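Local coordinates for protein transcriptional regulator, MarR family (Bacillus cereus, PDB 4XRF) that probably binds DNA through a winged helix-turn-helix domain and regulates transcription, at residues A[17-31]-A[103-116]. Residues are numbered along the deposited sequence; the frame is centred on the assembly and turned at random.
Sequences KMQTELLEQMQATGL and EAMTARNEHIAKYF. With ISQ (isoquinoline), chain E; DAO (lauric acid), chain F.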
loop_
_atom_site.group_PDB
_atom_site.type_symbol
_atom_site.label_atom_id
_atom_site.label_comp_id
_atom_site.label_asym_id
_atom_site.label_seq_id
_atom_site.Cartn_x
_atom_site.Cartn_y
_atom_site.Cartn_z
ATOM N N LYS A 17 -3.571 -9.666 2.503
ATOM C CA LYS A 17 -4.997 -9.996 2.445
ATOM C C LYS A 17 -5.863 -9.003 3.247
ATOM O O LYS A 17 -6.893 -8.535 2.763
ATOM C CB LYS A 17 -5.225 -11.428 2.939
ATOM C CG LYS A 17 -6.650 -11.923 2.803
ATOM C CD LYS A 17 -6.963 -12.352 1.372
ATOM C CE LYS A 17 -8.428 -12.713 1.242
ATOM N NZ LYS A 17 -8.793 -13.177 -0.127
ATOM N N MET A 18 -5.438 -8.681 4.465
ATOM C CA MET A 18 -6.174 -7.759 5.343
ATOM C C MET A 18 -6.299 -6.337 4.763
ATOM O O MET A 18 -7.290 -5.654 4.992
ATOM C CB MET A 18 -5.510 -7.709 6.723
ATOM C CG MET A 18 -6.466 -7.810 7.901
ATOM S SD MET A 18 -7.273 -9.416 7.977
ATOM C CE MET A 18 -7.155 -9.809 9.712
ATOM N N GLN A 19 -5.292 -5.903 4.013
ATOM C CA GLN A 19 -5.288 -4.590 3.364
ATOM C C GLN A 19 -6.392 -4.431 2.306
ATOM O O GLN A 19 -7.037 -3.385 2.216
ATOM C CB GLN A 19 -3.927 -4.358 2.721
ATOM C CG GLN A 19 -3.626 -2.919 2.380
ATOM C CD GLN A 19 -2.140 -2.678 2.252
ATOM O OE1 GLN A 19 -1.386 -2.826 3.218
ATOM N NE2 GLN A 19 -1.705 -2.313 1.053
ATOM N N THR A 20 -6.591 -5.469 1.503
ATOM C CA THR A 20 -7.682 -5.503 0.540
ATOM C C THR A 20 -9.031 -5.378 1.258
ATOM O O THR A 20 -9.917 -4.674 0.801
ATOM C CB THR A 20 -7.653 -6.827 -0.252
ATOM O OG1 THR A 20 -6.319 -7.057 -0.722
ATOM C CG2 THR A 20 -8.635 -6.812 -1.441
ATOM N N GLU A 21 -9.178 -6.073 2.381
ATOM C CA GLU A 21 -10.443 -6.072 3.098
ATOM C C GLU A 21 -10.673 -4.727 3.800
ATOM O O GLU A 21 -11.801 -4.269 3.917
ATOM C CB GLU A 21 -10.517 -7.238 4.098
ATOM C CG GLU A 21 -10.192 -8.629 3.536
ATOM C CD GLU A 21 -11.140 -9.099 2.459
ATOM O OE1 GLU A 21 -12.212 -8.482 2.284
ATOM O OE2 GLU A 21 -10.817 -10.102 1.776
ATOM N N LEU A 22 -9.589 -4.079 4.216
ATOM C CA LEU A 22 -9.682 -2.808 4.921
ATOM C C LEU A 22 -9.980 -1.684 3.941
ATOM O O LEU A 22 -10.642 -0.711 4.296
ATOM C CB LEU A 22 -8.399 -2.517 5.724
ATOM C CG LEU A 22 -8.299 -2.891 7.213
ATOM C CD1 LEU A 22 -9.472 -3.695 7.751
ATOM C CD2 LEU A 22 -6.997 -3.625 7.494
ATOM N N LEU A 23 -9.500 -1.812 2.709
ATOM C CA LEU A 23 -9.852 -0.828 1.683
ATOM C C LEU A 23 -11.352 -0.917 1.363
ATOM O O LEU A 23 -12.016 0.107 1.201
ATOM C CB LEU A 23 -8.992 -0.976 0.422
ATOM C CG LEU A 23 -9.353 -0.111 -0.802
ATOM C CD1 LEU A 23 -9.333 1.390 -0.492
ATOM C CD2 LEU A 23 -8.441 -0.436 -1.979
ATOM N N GLU A 24 -11.883 -2.137 1.295
ATOM C CA GLU A 24 -13.325 -2.335 1.126
ATOM C C GLU A 24 -14.081 -1.650 2.267
ATOM O O GLU A 24 -15.067 -0.950 2.049
ATOM C CB GLU A 24 -13.666 -3.828 1.079
ATOM C CG GLU A 24 -15.101 -4.145 0.639
ATOM C CD GLU A 24 -16.128 -3.984 1.763
ATOM O OE1 GLU A 24 -15.739 -3.919 2.951
ATOM O OE2 GLU A 24 -17.342 -3.923 1.463
ATOM N N GLN A 25 -13.609 -1.861 3.490
ATOM C CA GLN A 25 -14.277 -1.303 4.649
ATOM C C GLN A 25 -14.257 0.235 4.637
ATOM O O GLN A 25 -15.273 0.867 4.937
ATOM C CB GLN A 25 -13.685 -1.877 5.940
ATOM C CG GLN A 25 -14.435 -1.464 7.196
ATOM C CD GLN A 25 -14.156 -2.410 8.344
ATOM O OE1 GLN A 25 -14.748 -3.494 8.445
ATOM N NE2 GLN A 25 -13.238 -2.010 9.207
ATOM N N MET A 26 -13.120 0.797 4.250
ATOM C CA MET A 26 -12.978 2.229 4.063
ATOM C C MET A 26 -13.942 2.778 2.990
ATOM O O MET A 26 -14.500 3.865 3.165
ATOM C CB MET A 26 -11.505 2.568 3.774
ATOM C CG MET A 26 -10.601 2.464 5.010
ATOM S SD MET A 26 -8.818 2.719 4.751
ATOM C CE MET A 26 -8.818 3.920 3.423
ATOM N N GLN A 27 -14.154 2.012 1.912
ATOM C CA GLN A 27 -15.080 2.350 0.841
ATOM C C GLN A 27 -16.519 2.242 1.316
ATOM O O GLN A 27 -17.365 3.038 0.909
ATOM C CB GLN A 27 -14.901 1.414 -0.374
ATOM C CG GLN A 27 -13.556 1.588 -1.057
ATOM C CD GLN A 27 -13.330 0.610 -2.185
ATOM O OE1 GLN A 27 -13.653 -0.581 -2.079
ATOM N NE2 GLN A 27 -12.791 1.111 -3.291
ATOM N N ALA A 28 -16.785 1.262 2.180
ATOM C CA ALA A 28 -18.153 1.001 2.604
ATOM C C ALA A 28 -18.615 1.893 3.766
ATOM O O ALA A 28 -19.816 2.087 3.952
ATOM C CB ALA A 28 -18.348 -0.487 2.922
ATOM N N THR A 29 -17.670 2.449 4.523
ATOM C CA THR A 29 -18.009 3.155 5.758
ATOM C C THR A 29 -17.516 4.605 5.800
ATOM O O THR A 29 -18.008 5.385 6.602
ATOM C CB THR A 29 -17.476 2.420 7.017
ATOM O OG1 THR A 29 -16.043 2.412 6.997
ATOM C CG2 THR A 29 -17.990 0.981 7.062
ATOM N N GLY A 30 -16.547 4.952 4.948
ATOM C CA GLY A 30 -15.889 6.271 4.966
ATOM C C GLY A 30 -14.925 6.500 6.127
ATOM O O GLY A 30 -14.569 7.644 6.428
ATOM N N LEU A 31 -14.509 5.410 6.778
ATOM C CA LEU A 31 -13.618 5.465 7.941
ATOM C C LEU A 31 -12.454 4.484 7.851
ATOM O O LEU A 31 -12.626 3.377 7.405
ATOM C CB LEU A 31 -14.412 5.165 9.229
ATOM C CG LEU A 31 -15.654 6.042 9.488
ATOM C CD1 LEU A 31 -16.622 5.377 10.468
ATOM C CD2 LEU A 31 -15.261 7.453 9.942
ATOM N N GLU A 103 -24.157 3.094 11.074
ATOM C CA GLU A 103 -24.053 2.648 9.689
ATOM C C GLU A 103 -22.791 1.794 9.468
ATOM O O GLU A 103 -22.868 0.714 8.891
ATOM C CB GLU A 103 -24.081 3.865 8.764
ATOM C CG GLU A 103 -23.710 3.600 7.309
ATOM C CD GLU A 103 -23.376 4.896 6.584
ATOM O OE1 GLU A 103 -24.327 5.582 6.134
ATOM O OE2 GLU A 103 -22.167 5.235 6.480
ATOM N N ALA A 104 -21.645 2.271 9.955
ATOM C CA ALA A 104 -20.388 1.521 9.883
ATOM C C ALA A 104 -20.450 0.132 10.538
ATOM O O ALA A 104 -19.860 -0.827 10.035
ATOM C CB ALA A 104 -19.244 2.334 10.478
ATOM N N MET A 105 -21.132 0.054 11.674
ATOM C CA MET A 105 -21.443 -1.203 12.346
ATOM C C MET A 105 -22.006 -2.238 11.366
ATOM O O MET A 105 -21.496 -3.354 11.266
ATOM C CB MET A 105 -22.501 -0.928 13.412
ATOM C CG MET A 105 -22.402 -1.746 14.675
ATOM S SD MET A 105 -21.237 -0.954 15.788
ATOM C CE MET A 105 -19.858 -2.078 15.618
ATOM N N THR A 106 -23.055 -1.847 10.644
ATOM C CA THR A 106 -23.778 -2.750 9.760
ATOM C C THR A 106 -22.999 -3.047 8.475
ATOM O O THR A 106 -23.136 -4.123 7.906
ATOM C CB THR A 106 -25.184 -2.207 9.401
ATOM O OG1 THR A 106 -25.055 -1.068 8.539
ATOM C CG2 THR A 106 -25.971 -1.809 10.659
ATOM N N ALA A 107 -22.177 -2.098 8.030
ATOM C CA ALA A 107 -21.451 -2.243 6.767
ATOM C C ALA A 107 -20.012 -2.760 6.938
ATOM O O ALA A 107 -19.181 -2.620 6.035
ATOM C CB ALA A 107 -21.479 -0.932 5.988
ATOM N N ARG A 108 -19.723 -3.373 8.083
ATOM C CA ARG A 108 -18.379 -3.903 8.359
ATOM C C ARG A 108 -18.013 -5.031 7.395
ATOM O O ARG A 108 -18.882 -5.789 6.970
ATOM C CB ARG A 108 -18.268 -4.401 9.805
ATOM C CG ARG A 108 -19.179 -5.575 10.151
ATOM C CD ARG A 108 -18.840 -6.174 11.508
ATOM N NE ARG A 108 -18.964 -5.214 12.614
ATOM C CZ ARG A 108 -17.940 -4.610 13.216
ATOM N NH1 ARG A 108 -16.691 -4.844 12.825
ATOM N NH2 ARG A 108 -18.160 -3.767 14.215
ATOM N N ASN A 109 -16.726 -5.133 7.061
ATOM C CA ASN A 109 -16.251 -6.179 6.158
ATOM C C ASN A 109 -16.485 -7.570 6.766
ATOM O O ASN A 109 -16.033 -7.854 7.882
ATOM C CB ASN A 109 -14.780 -5.962 5.770
ATOM C CG ASN A 109 -14.278 -7.019 4.804
ATOM O OD1 ASN A 109 -14.219 -6.797 3.589
ATOM N ND2 ASN A 109 -13.955 -8.193 5.332
ATOM N N GLU A 110 -17.206 -8.413 6.029
ATOM C CA GLU A 110 -17.640 -9.726 6.524
ATOM C C GLU A 110 -16.558 -10.805 6.483
ATOM O O GLU A 110 -16.618 -11.775 7.242
ATOM C CB GLU A 110 -18.909 -10.211 5.790
ATOM C CG GLU A 110 -20.191 -9.511 6.238
ATOM C CD GLU A 110 -20.588 -9.838 7.678
ATOM O OE1 GLU A 110 -21.002 -10.993 7.933
ATOM O OE2 GLU A 110 -20.500 -8.940 8.553
ATOM N N HIS A 111 -15.586 -10.646 5.589
ATOM C CA HIS A 111 -14.443 -11.555 5.538
ATOM C C HIS A 111 -13.607 -11.455 6.828
ATOM O O HIS A 111 -13.195 -12.480 7.375
ATOM C CB HIS A 111 -13.586 -11.305 4.286
ATOM C CG HIS A 111 -14.267 -11.678 3.002
ATOM N ND1 HIS A 111 -13.885 -12.766 2.244
ATOM C CD2 HIS A 111 -15.314 -11.118 2.350
ATOM C CE1 HIS A 111 -14.669 -12.863 1.181
ATOM N NE2 HIS A 111 -15.544 -11.874 1.220
ATOM N N ILE A 112 -13.379 -10.229 7.313
ATOM C CA ILE A 112 -12.631 -9.999 8.559
ATOM C C ILE A 112 -13.369 -10.596 9.754
ATOM O O ILE A 112 -12.746 -11.224 10.613
ATOM C CB ILE A 112 -12.297 -8.510 8.797
ATOM C CG1 ILE A 112 -11.298 -8.021 7.750
ATOM C CG2 ILE A 112 -11.677 -8.302 10.186
ATOM C CD1 ILE A 112 -11.172 -6.514 7.672
ATOM N N ALA A 113 -14.691 -10.429 9.785
ATOM C CA ALA A 113 -15.517 -10.977 10.856
ATOM C C ALA A 113 -15.446 -12.502 10.841
ATOM O O ALA A 113 -15.339 -13.129 11.893
ATOM C CB ALA A 113 -16.958 -10.504 10.716
ATOM N N LYS A 114 -15.509 -13.089 9.644
ATOM C CA LYS A 114 -15.374 -14.535 9.461
ATOM C C LYS A 114 -14.058 -15.089 10.014
ATOM O O LYS A 114 -14.077 -16.104 10.713
ATOM C CB LYS A 114 -15.535 -14.917 7.982
ATOM C CG LYS A 114 -15.537 -16.411 7.706
ATOM C CD LYS A 114 -16.016 -16.737 6.292
ATOM C CE LYS A 114 -17.440 -16.250 6.039
ATOM N NZ LYS A 114 -18.158 -17.105 5.045
ATOM N N TYR A 115 -12.933 -14.439 9.695
ATOM C CA TYR A 115 -11.618 -14.885 10.165
ATOM C C TYR A 115 -11.549 -14.860 11.688
ATOM O O TYR A 115 -11.138 -15.833 12.317
ATOM C CB TYR A 115 -10.468 -14.017 9.613
ATOM C CG TYR A 115 -10.395 -13.850 8.100
ATOM C CD1 TYR A 115 -10.748 -14.885 7.227
ATOM C CD2 TYR A 115 -9.920 -12.651 7.548
ATOM C CE1 TYR A 115 -10.668 -14.721 5.847
ATOM C CE2 TYR A 115 -9.830 -12.479 6.176
ATOM C CZ TYR A 115 -10.202 -13.506 5.333
ATOM O OH TYR A 115 -10.111 -13.313 3.973
ATOM N N PHE A 116 -11.955 -13.747 12.280
ATOM C CA PHE A 116 -11.835 -13.593 13.725
ATOM C C PHE A 116 -12.830 -14.402 14.548
ATOM O O PHE A 116 -12.578 -14.652 15.715
ATOM C CB PHE A 116 -11.835 -12.129 14.103
ATOM C CG PHE A 116 -10.547 -11.441 13.775
ATOM C CD1 PHE A 116 -10.330 -10.904 12.509
ATOM C CD2 PHE A 116 -9.530 -11.344 14.723
ATOM C CE1 PHE A 116 -9.134 -10.265 12.201
ATOM C CE2 PHE A 116 -8.329 -10.705 14.417
ATOM C CZ PHE A 116 -8.132 -10.170 13.157
HETATM C C1 ISQ E . -4.531 -6.995 10.428
HETATM N N2 ISQ E . -5.610 -7.191 11.217
HETATM C C3 ISQ E . -5.640 -8.135 12.184
HETATM C C4 ISQ E . -4.555 -8.985 12.423
HETATM C C4A ISQ E . -3.408 -8.840 11.648
HETATM C C5 ISQ E . -2.292 -9.647 11.823
HETATM C C6 ISQ E . -1.171 -9.448 11.011
HETATM C C7 ISQ E . -1.151 -8.460 10.022
HETATM C C8 ISQ E . -2.253 -7.628 9.805
HETATM C C8A ISQ E . -3.392 -7.788 10.596
HETATM O O1 DAO F . -5.589 -3.973 -4.912
HETATM O O2 DAO F . -7.480 -4.102 -3.814
HETATM C C1 DAO F . -6.235 -3.953 -3.839
HETATM C C2 DAO F . -5.498 -3.758 -2.523
HETATM C C3 DAO F . -4.232 -2.911 -2.670
HETATM C C4 DAO F . -4.399 -1.524 -2.047
HETATM C C5 DAO F . -4.629 -0.466 -3.122
HETATM C C6 DAO F . -4.244 0.931 -2.646
HETATM C C7 DAO F . -4.403 1.947 -3.776
HETATM C C8 DAO F . -3.221 2.911 -3.865
HETATM C C9 DAO F . -3.272 3.705 -5.169
HETATM C C10 DAO F . -1.955 4.405 -5.486
HETATM C C11 DAO F . -2.198 5.716 -6.229
HETATM C C12 DAO F . -1.064 6.051 -7.173
HETATM O O HOH W 1 -19.056 -3.999 3.651
#
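Q25 reaches across to the break between helices 95-106 and 110-116, where its OE1 accepts the backbone N-H of the N-cap residue N109. N109 N lies 2.9 Å from Q25 OE1, and the bond is nearly straight (168° at the hydrogen), on a lone pair. CG anti to the backbone N (chi1 -173°) and an extended chain put Q25 there. On one side, T29 lays CG2 against A104, 3.7 Å from its CA, and L31 CD1 meets the A104 methyl. On the other, I112 lies across L22, their CD1 atoms an unusually tight 3.3 Å apart, while I112 CG1 and CD1 pack on E21 CB. The M18 sulfur approaches the edge of the Y115 ring, a Met-aromatic contact, and both M18 and F116 touch the bound isoquinoline.

The more exposed side is looser and more polar, though I138 of the third subunit packs on K17 and Y115, and R70 of the second forms a long, weak ion pair with E24. One water donates to E24 OE2 and A107 O, both at 2.8 Å, and K17 meets Y115 OH through its aliphatic chain, CE at 3.3 Å. Apolar packing thus joins the long N-terminal helix 4-29 of this MarR-type chain to both later helices, and a directional bond and a water bridge tie their turn to it. E21 OE2, 4.1 Å from H111 ND1, may favour a protonated H111 while the K17 ammonium would oppose it, leaving the balance open.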